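Local coordinates for aromatic-amino-acid aminotransferase (Burkholderia pseudomallei, PDB 4F4E), which probably catalyses, as a homodimer, the pyridoxal-phosphate-dependent transfer of amino groups between aromatic amino acids such as tyrosine and 2-oxoglutarate, at residues A95-D98 against A99-K103; V180-D183 against G184-A188; A328-V331 against Q332-E336. One frame throughout, in Å; residues are numbered along the deposited sequence.

Interaction 1 of 3, residues A95-D98 against A99-K103; sequences AAYD and ASVQK
Ala95 O to Ala99 N (2.9 Å) opens a run of four i-to-i+4 backbone hydrogen bonds in the first turns of helix 95-106, and Tyr97 O to Val101 N (2.8 Å) is the shortest of them. The same spacing brings the side chains of Tyr97 and Val101 together on the buried side. The Tyr97 ring leans along the helix because CG is anti to the backbone N (chi1 167°), and Val101 CG2 rests over one ring face in a CH-pi contact, 3.9 Å from the ring centroid. The methyl is displaced toward the phenol end, with CZ as its closest ring atom at 3.7 Å. At the ring's edge, and in its plane, lies Asp98 OD1. One turn on, the aliphatic Gln102 CG packs 3.4 Å from Asp98 O. The polar ends reach two strands: Tyr97 OH bonds Gly279 O of strand 278-284, and Gln102 NE2 bonds Thr120 OG1 of strand 118-124. This face of the helix thus lies against that antiparallel pair of strands, with Tyr97 also touching Val317 and Ala318 of helix 312-322 and Ser100 meeting Leu321 of that helix.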
loop_
_atom_site.group_PDB
_atom_site.type_symbol
_atom_site.label_atom_id
_atom_site.label_comp_id
_atom_site.label_asym_id
_atom_site.label_seq_id
_atom_site.Cartn_x
_atom_site.Cartn_y
_atom_site.Cartn_z
ATOM N N ALA A 95 -7.026 12.718 -8.158
ATOM C CA ALA A 95 -7.947 12.665 -9.267
ATOM C C ALA A 95 -7.287 12.998 -10.611
ATOM O O ALA A 95 -7.552 12.346 -11.637
ATOM C CB ALA A 95 -9.112 13.606 -8.997
ATOM N N ALA A 96 -6.411 13.993 -10.632
ATOM C CA ALA A 96 -5.746 14.389 -11.885
ATOM C C ALA A 96 -4.855 13.254 -12.388
ATOM O O ALA A 96 -4.681 13.106 -13.608
ATOM C CB ALA A 96 -4.882 15.661 -11.678
ATOM N N TYR A 97 -4.223 12.529 -11.457
ATOM C CA TYR A 97 -3.390 11.362 -11.808
ATOM C C TYR A 97 -4.279 10.301 -12.443
ATOM O O TYR A 97 -3.958 9.791 -13.522
ATOM C CB TYR A 97 -2.721 10.763 -10.556
ATOM C CG TYR A 97 -2.093 9.404 -10.704
ATOM C CD1 TYR A 97 -0.754 9.264 -11.076
ATOM C CD2 TYR A 97 -2.791 8.264 -10.407
ATOM C CE1 TYR A 97 -0.188 8.014 -11.193
ATOM C CE2 TYR A 97 -2.242 7.022 -10.538
ATOM C CZ TYR A 97 -0.913 6.889 -10.902
ATOM O OH TYR A 97 -0.337 5.638 -10.962
ATOM N N ASP A 98 -5.411 10.029 -11.804
ATOM C CA ASP A 98 -6.331 9.030 -12.299
ATOM C C ASP A 98 -6.762 9.386 -13.709
ATOM O O ASP A 98 -6.791 8.547 -14.577
ATOM C CB ASP A 98 -7.562 8.903 -11.407
ATOM C CG ASP A 98 -7.266 8.322 -10.056
ATOM O OD1 ASP A 98 -6.279 7.604 -9.938
ATOM O OD2 ASP A 98 -8.049 8.585 -9.089
ATOM N N ALA A 99 -7.102 10.650 -13.948
ATOM C CA ALA A 99 -7.486 11.097 -15.290
ATOM C C ALA A 99 -6.380 10.989 -16.321
ATOM O O ALA A 99 -6.646 10.616 -17.450
ATOM C CB ALA A 99 -7.995 12.539 -15.237
ATOM N N SER A 100 -5.162 11.363 -15.956
ATOM C CA SER A 100 -4.014 11.255 -16.867
ATOM C C SER A 100 -3.687 9.817 -17.200
ATOM O O SER A 100 -3.278 9.502 -18.336
ATOM C CB SER A 100 -2.765 11.915 -16.245
ATOM O OG SER A 100 -2.909 13.304 -16.158
ATOM N N VAL A 101 -3.829 8.916 -16.226
ATOM C CA VAL A 101 -3.596 7.482 -16.496
ATOM C C VAL A 101 -4.564 6.989 -17.555
ATOM O O VAL A 101 -4.174 6.266 -18.462
ATOM C CB VAL A 101 -3.714 6.645 -15.202
ATOM C CG1 VAL A 101 -4.004 5.151 -15.486
ATOM C CG2 VAL A 101 -2.492 6.850 -14.297
ATOM N N GLN A 102 -5.836 7.362 -17.444
ATOM C CA GLN A 102 -6.842 6.888 -18.399
ATOM C C GLN A 102 -6.529 7.346 -19.796
ATOM O O GLN A 102 -6.695 6.589 -20.737
ATOM C CB GLN A 102 -8.237 7.410 -18.082
ATOM C CG GLN A 102 -8.767 6.915 -16.839
ATOM C CD GLN A 102 -10.171 7.364 -16.568
ATOM O OE1 GLN A 102 -10.723 8.311 -17.209
ATOM N NE2 GLN A 102 -10.791 6.667 -15.662
ATOM N N LYS A 103 -6.099 8.590 -19.935
ATOM C CA LYS A 103 -5.727 9.113 -21.253
ATOM C C LYS A 103 -4.485 8.449 -21.797
ATOM O O LYS A 103 -4.348 8.232 -23.015
ATOM C CB LYS A 103 -5.609 10.645 -21.204
ATOM C CG LYS A 103 -7.026 11.237 -21.056
ATOM C CD LYS A 103 -7.120 12.746 -21.208
ATOM C CE LYS A 103 -8.598 13.232 -21.196
ATOM N NZ LYS A 103 -8.656 14.735 -21.354
#

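Interaction 2 of 3, residues V180-D183 against G184-A188; sequences VNFD and GMLAA
Asn181 O accepts from two backbone groups at the start of helix 182-189, Met185 N at 3.1 Å and, weakly, Gly184 N. Asn181 is the N-cap: its side-chain OD1 also takes Gly184 N, at 2.9 Å, so this one amide hydrogen is shared between the capping oxygen and the weaker backbone acceptor. The donor stands well above the Asn181 amide plane, 56° out of it, and so off the OD1 lone pairs. With CG anti to its own backbone N (chi1 172°), the amide reaches forward to the first turn, where ND2 lies beside Gly184 CA. Asn181 is also the centre of an inverse gamma turn, which leads the chain from strand 179-180 into the helix. The i-to-i+4 pattern that starts at Asn181 O continues: Leu186 N meets Phe182 O at 2.9 Å, and Ala187 N meets Asp183 O.

The Phe182 ring meets two side chains of the next turn. Leu186 CB sits over one face of the ring, while Met185, its chain fully extended, brings SD obliquely to the ring in a Met-aromatic contact, 4.2 Å from CE1. Around it, Met185 touches Tyr170 and Tyr172 of strand 167-174, and Phe182 packs on Gln216, Gln219 and Val220 of helix 214-227. The ring and Leu186 cross at an angle, and their closest approach is Phe182 CZ to Leu186 CD1, 3.6 Å.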
loop_
_atom_site.group_PDB
_atom_site.type_symbol
_atom_site.label_atom_id
_atom_site.label_comp_id
_atom_site.label_asym_id
_atom_site.label_seq_id
_atom_site.Cartn_x
_atom_site.Cartn_y
_atom_site.Cartn_z
ATOM N N VAL A 180 5.497 -17.810 -29.593
ATOM C CA VAL A 180 4.245 -18.072 -28.894
ATOM C C VAL A 180 3.569 -19.291 -29.543
ATOM O O VAL A 180 3.581 -19.437 -30.783
ATOM C CB VAL A 180 3.309 -16.848 -28.899
ATOM C CG1 VAL A 180 3.040 -16.400 -30.317
ATOM C CG2 VAL A 180 1.991 -17.180 -28.189
ATOM N N ASN A 181 3.053 -20.192 -28.704
ATOM C CA ASN A 181 2.208 -21.293 -29.164
ATOM C C ASN A 181 0.808 -20.712 -29.186
ATOM O O ASN A 181 0.039 -20.971 -28.286
ATOM C CB ASN A 181 2.296 -22.497 -28.232
ATOM C CG ASN A 181 1.299 -23.577 -28.560
ATOM O OD1 ASN A 181 0.604 -23.504 -29.569
ATOM N ND2 ASN A 181 1.203 -24.560 -27.709
ATOM N N PHE A 182 0.487 -19.955 -30.234
ATOM C CA PHE A 182 -0.782 -19.252 -30.290
ATOM C C PHE A 182 -1.952 -20.200 -30.437
ATOM O O PHE A 182 -3.038 -19.933 -29.911
ATOM C CB PHE A 182 -0.813 -18.176 -31.372
ATOM C CG PHE A 182 -2.028 -17.308 -31.278
ATOM C CD1 PHE A 182 -2.204 -16.471 -30.169
ATOM C CD2 PHE A 182 -3.072 -17.463 -32.166
ATOM C CE1 PHE A 182 -3.336 -15.706 -30.021
ATOM C CE2 PHE A 182 -4.228 -16.699 -32.016
ATOM C CZ PHE A 182 -4.361 -15.824 -30.945
ATOM N N ASP A 183 -1.750 -21.301 -31.162
ATOM C CA ASP A 183 -2.798 -22.295 -31.314
ATOM C C ASP A 183 -3.213 -22.875 -29.964
ATOM O O ASP A 183 -4.408 -23.074 -29.696
ATOM C CB ASP A 183 -2.374 -23.423 -32.259
ATOM C CG ASP A 183 -2.101 -22.938 -33.692
ATOM O OD1 ASP A 183 -2.591 -21.856 -34.108
ATOM O OD2 ASP A 183 -1.391 -23.665 -34.402
ATOM N N GLY A 184 -2.232 -23.139 -29.108
ATOM C CA GLY A 184 -2.495 -23.697 -27.804
ATOM C C GLY A 184 -3.173 -22.642 -26.942
ATOM O O GLY A 184 -4.100 -22.958 -26.183
ATOM N N MET A 185 -2.735 -21.393 -27.068
ATOM C CA MET A 185 -3.369 -20.332 -26.275
ATOM C C MET A 185 -4.845 -20.207 -26.643
ATOM O O MET A 185 -5.716 -20.206 -25.801
ATOM C CB MET A 185 -2.713 -18.993 -26.544
ATOM C CG MET A 185 -3.340 -17.857 -25.744
ATOM S SD MET A 185 -2.424 -16.300 -25.923
ATOM C CE MET A 185 -3.440 -15.180 -24.946
ATOM N N LEU A 186 -5.112 -20.069 -27.931
ATOM C CA LEU A 186 -6.462 -19.841 -28.353
ATOM C C LEU A 186 -7.338 -21.047 -27.999
ATOM O O LEU A 186 -8.505 -20.888 -27.569
ATOM C CB LEU A 186 -6.506 -19.535 -29.846
ATOM C CG LEU A 186 -7.705 -18.621 -30.089
ATOM C CD1 LEU A 186 -7.363 -17.206 -29.608
ATOM C CD2 LEU A 186 -8.086 -18.670 -31.557
ATOM N N ALA A 187 -6.789 -22.246 -28.141
ATOM C CA ALA A 187 -7.568 -23.433 -27.832
ATOM C C ALA A 187 -7.958 -23.468 -26.360
ATOM O O ALA A 187 -9.101 -23.792 -26.028
ATOM C CB ALA A 187 -6.849 -24.722 -28.259
ATOM N N ALA A 188 -7.044 -23.035 -25.497
ATOM C CA ALA A 188 -7.308 -22.934 -24.049
ATOM C C ALA A 188 -8.421 -21.941 -23.768
ATOM O O ALA A 188 -9.356 -22.244 -23.034
ATOM C CB ALA A 188 -6.034 -22.552 -23.274
#

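Interaction 3 of 3, residues A328-V331 against Q332-E336; sequences ASWV and QELGE
Glu333 stands on long helix 324-354 one turn after Ser329, and the two are joined by a water-bridged i-to-i+4 pairing. Its CB packs 3.6 Å from Ser329 O, the oxygen that accepts Glu333 N; CG is anti to the backbone N (chi1 -169°), and the extended chain carries the carboxylate to the start of helix 70-81. At the tip, OE2 receives a hydrogen from water 1 at 2.7 Å, and that water also bonds Ser329 OG. The same OE2 accepts from Arg70 N, so two donors grip it. Ser329 O is held twice as well, by Glu333 N and by water 2 at 2.9 Å, which in turn takes a hydrogen from Gln332 NE2.

The side chains of Trp330 and Leu334 lie alongside each other in the same direction. Leu334 N bonds Trp330 O, and Leu334 CB lies 3.3 Å from that same oxygen. The indole NE1 is bonded to Ser270 O and its ring stacks with Phe271, which fixes how the indole is turned. Leu334 CD2 comes to it obliquely along the NE1-CE2-CZ2 side of the indole, 3.8 Å from CZ2 and 3.9 Å from both CE2 and NE1.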
loop_
_atom_site.group_PDB
_atom_site.type_symbol
_atom_site.label_atom_id
_atom_site.label_comp_id
_atom_site.label_asym_id
_atom_site.label_seq_id
_atom_site.Cartn_x
_atom_site.Cartn_y
_atom_site.Cartn_z
ATOM N N ALA A 328 7.656 15.761 -22.264
ATOM C CA ALA A 328 8.545 15.540 -23.414
ATOM C C ALA A 328 9.889 14.976 -22.965
ATOM O O ALA A 328 10.484 14.095 -23.626
ATOM C CB ALA A 328 8.687 16.848 -24.241
ATOM N N SER A 329 10.400 15.453 -21.818
ATOM C CA SER A 329 11.648 14.931 -21.285
ATOM C C SER A 329 11.495 13.440 -20.936
ATOM O O SER A 329 12.355 12.629 -21.250
ATOM C CB SER A 329 12.056 15.733 -20.018
ATOM O OG SER A 329 13.107 15.086 -19.328
ATOM N N TRP A 330 10.386 13.104 -20.261
ATOM C CA TRP A 330 10.069 11.708 -19.954
ATOM C C TRP A 330 10.020 10.838 -21.219
ATOM O O TRP A 330 10.647 9.765 -21.277
ATOM C CB TRP A 330 8.758 11.683 -19.207
ATOM C CG TRP A 330 8.255 10.299 -19.040
ATOM C CD1 TRP A 330 8.895 9.237 -18.412
ATOM C CD2 TRP A 330 7.007 9.788 -19.536
ATOM N NE1 TRP A 330 8.116 8.116 -18.501
ATOM C CE2 TRP A 330 6.959 8.387 -19.160
ATOM C CE3 TRP A 330 5.914 10.345 -20.232
ATOM C CZ2 TRP A 330 5.855 7.565 -19.458
ATOM C CZ3 TRP A 330 4.818 9.504 -20.537
ATOM C CH2 TRP A 330 4.796 8.146 -20.162
ATOM N N VAL A 331 9.318 11.321 -22.241
ATOM C CA VAL A 331 9.103 10.558 -23.521
ATOM C C VAL A 331 10.468 10.287 -24.144
ATOM O O VAL A 331 10.784 9.148 -24.577
ATOM C CB VAL A 331 8.152 11.313 -24.495
ATOM C CG1 VAL A 331 8.195 10.699 -25.875
ATOM C CG2 VAL A 331 6.733 11.272 -23.956
ATOM N N GLN A 332 11.317 11.305 -24.118
ATOM C CA GLN A 332 12.627 11.173 -24.703
ATOM C C GLN A 332 13.472 10.154 -23.977
ATOM O O GLN A 332 14.081 9.274 -24.597
ATOM C CB GLN A 332 13.334 12.530 -24.727
ATOM C CG GLN A 332 14.725 12.502 -25.353
ATOM C CD GLN A 332 15.259 13.907 -25.542
ATOM O OE1 GLN A 332 15.415 14.388 -26.672
ATOM N NE2 GLN A 332 15.503 14.586 -24.451
ATOM N N GLU A 333 13.496 10.259 -22.653
ATOM C CA GLU A 333 14.312 9.377 -21.854
ATOM C C GLU A 333 13.824 7.911 -21.877
ATOM O O GLU A 333 14.636 6.996 -21.962
ATOM C CB GLU A 333 14.501 9.903 -20.414
ATOM C CG GLU A 333 15.573 9.115 -19.685
ATOM C CD GLU A 333 16.095 9.751 -18.405
ATOM O OE1 GLU A 333 17.006 9.111 -17.815
ATOM O OE2 GLU A 333 15.612 10.821 -17.970
ATOM N N LEU A 334 12.512 7.704 -21.826
ATOM C CA LEU A 334 11.974 6.377 -21.878
ATOM C C LEU A 334 12.299 5.763 -23.253
ATOM O O LEU A 334 12.609 4.567 -23.386
ATOM C CB LEU A 334 10.475 6.458 -21.662
ATOM C CG LEU A 334 9.748 5.114 -21.692
ATOM C CD1 LEU A 334 10.377 4.068 -20.763
ATOM C CD2 LEU A 334 8.310 5.411 -21.363
ATOM N N GLY A 335 12.296 6.608 -24.277
ATOM C CA GLY A 335 12.688 6.161 -25.615
ATOM C C GLY A 335 14.147 5.745 -25.709
ATOM O O GLY A 335 14.486 4.780 -26.403
ATOM N N GLU A 336 15.012 6.470 -24.993
ATOM C CA GLU A 336 16.448 6.120 -24.928
ATOM C C GLU A 336 16.624 4.758 -24.215
ATOM O O GLU A 336 17.435 3.938 -24.635
ATOM C CB GLU A 336 17.237 7.223 -24.224
ATOM C CG GLU A 336 17.258 8.504 -25.035
ATOM C CD GLU A 336 17.772 9.684 -24.251
ATOM O OE1 GLU A 336 17.899 9.576 -23.007
ATOM O OE2 GLU A 336 17.992 10.743 -24.855
HETATM O O HOH W 1 13.289 12.233 -18.113
HETATM O O HOH W 2 15.040 13.707 -21.598
#

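Overall arrangement
All three contacts are local, two within helices and one at a helix N-terminus. Interactions 1 and 3 are neighbours, with centres 19 Å and nearest atoms about 8 Å apart; helix 312-322 links them, its Leu321 touching both Ser100 and Trp330. Interaction 2 stands alone at the far edge of the eight-stranded sheet, with nearest atoms about 22 Å from interaction 1 and 24 Å from interaction 3. The cofactor is bound covalently at Lys269: interaction 3 meets the chain immediately after it, at Ser270 and Phe271, and interaction 1 touches Phe267 just before it. Helices 95-106 and 324-354 thus both touch residues close to the cofactor-bearing lysine, whereas 180-188 covers the sheet margin.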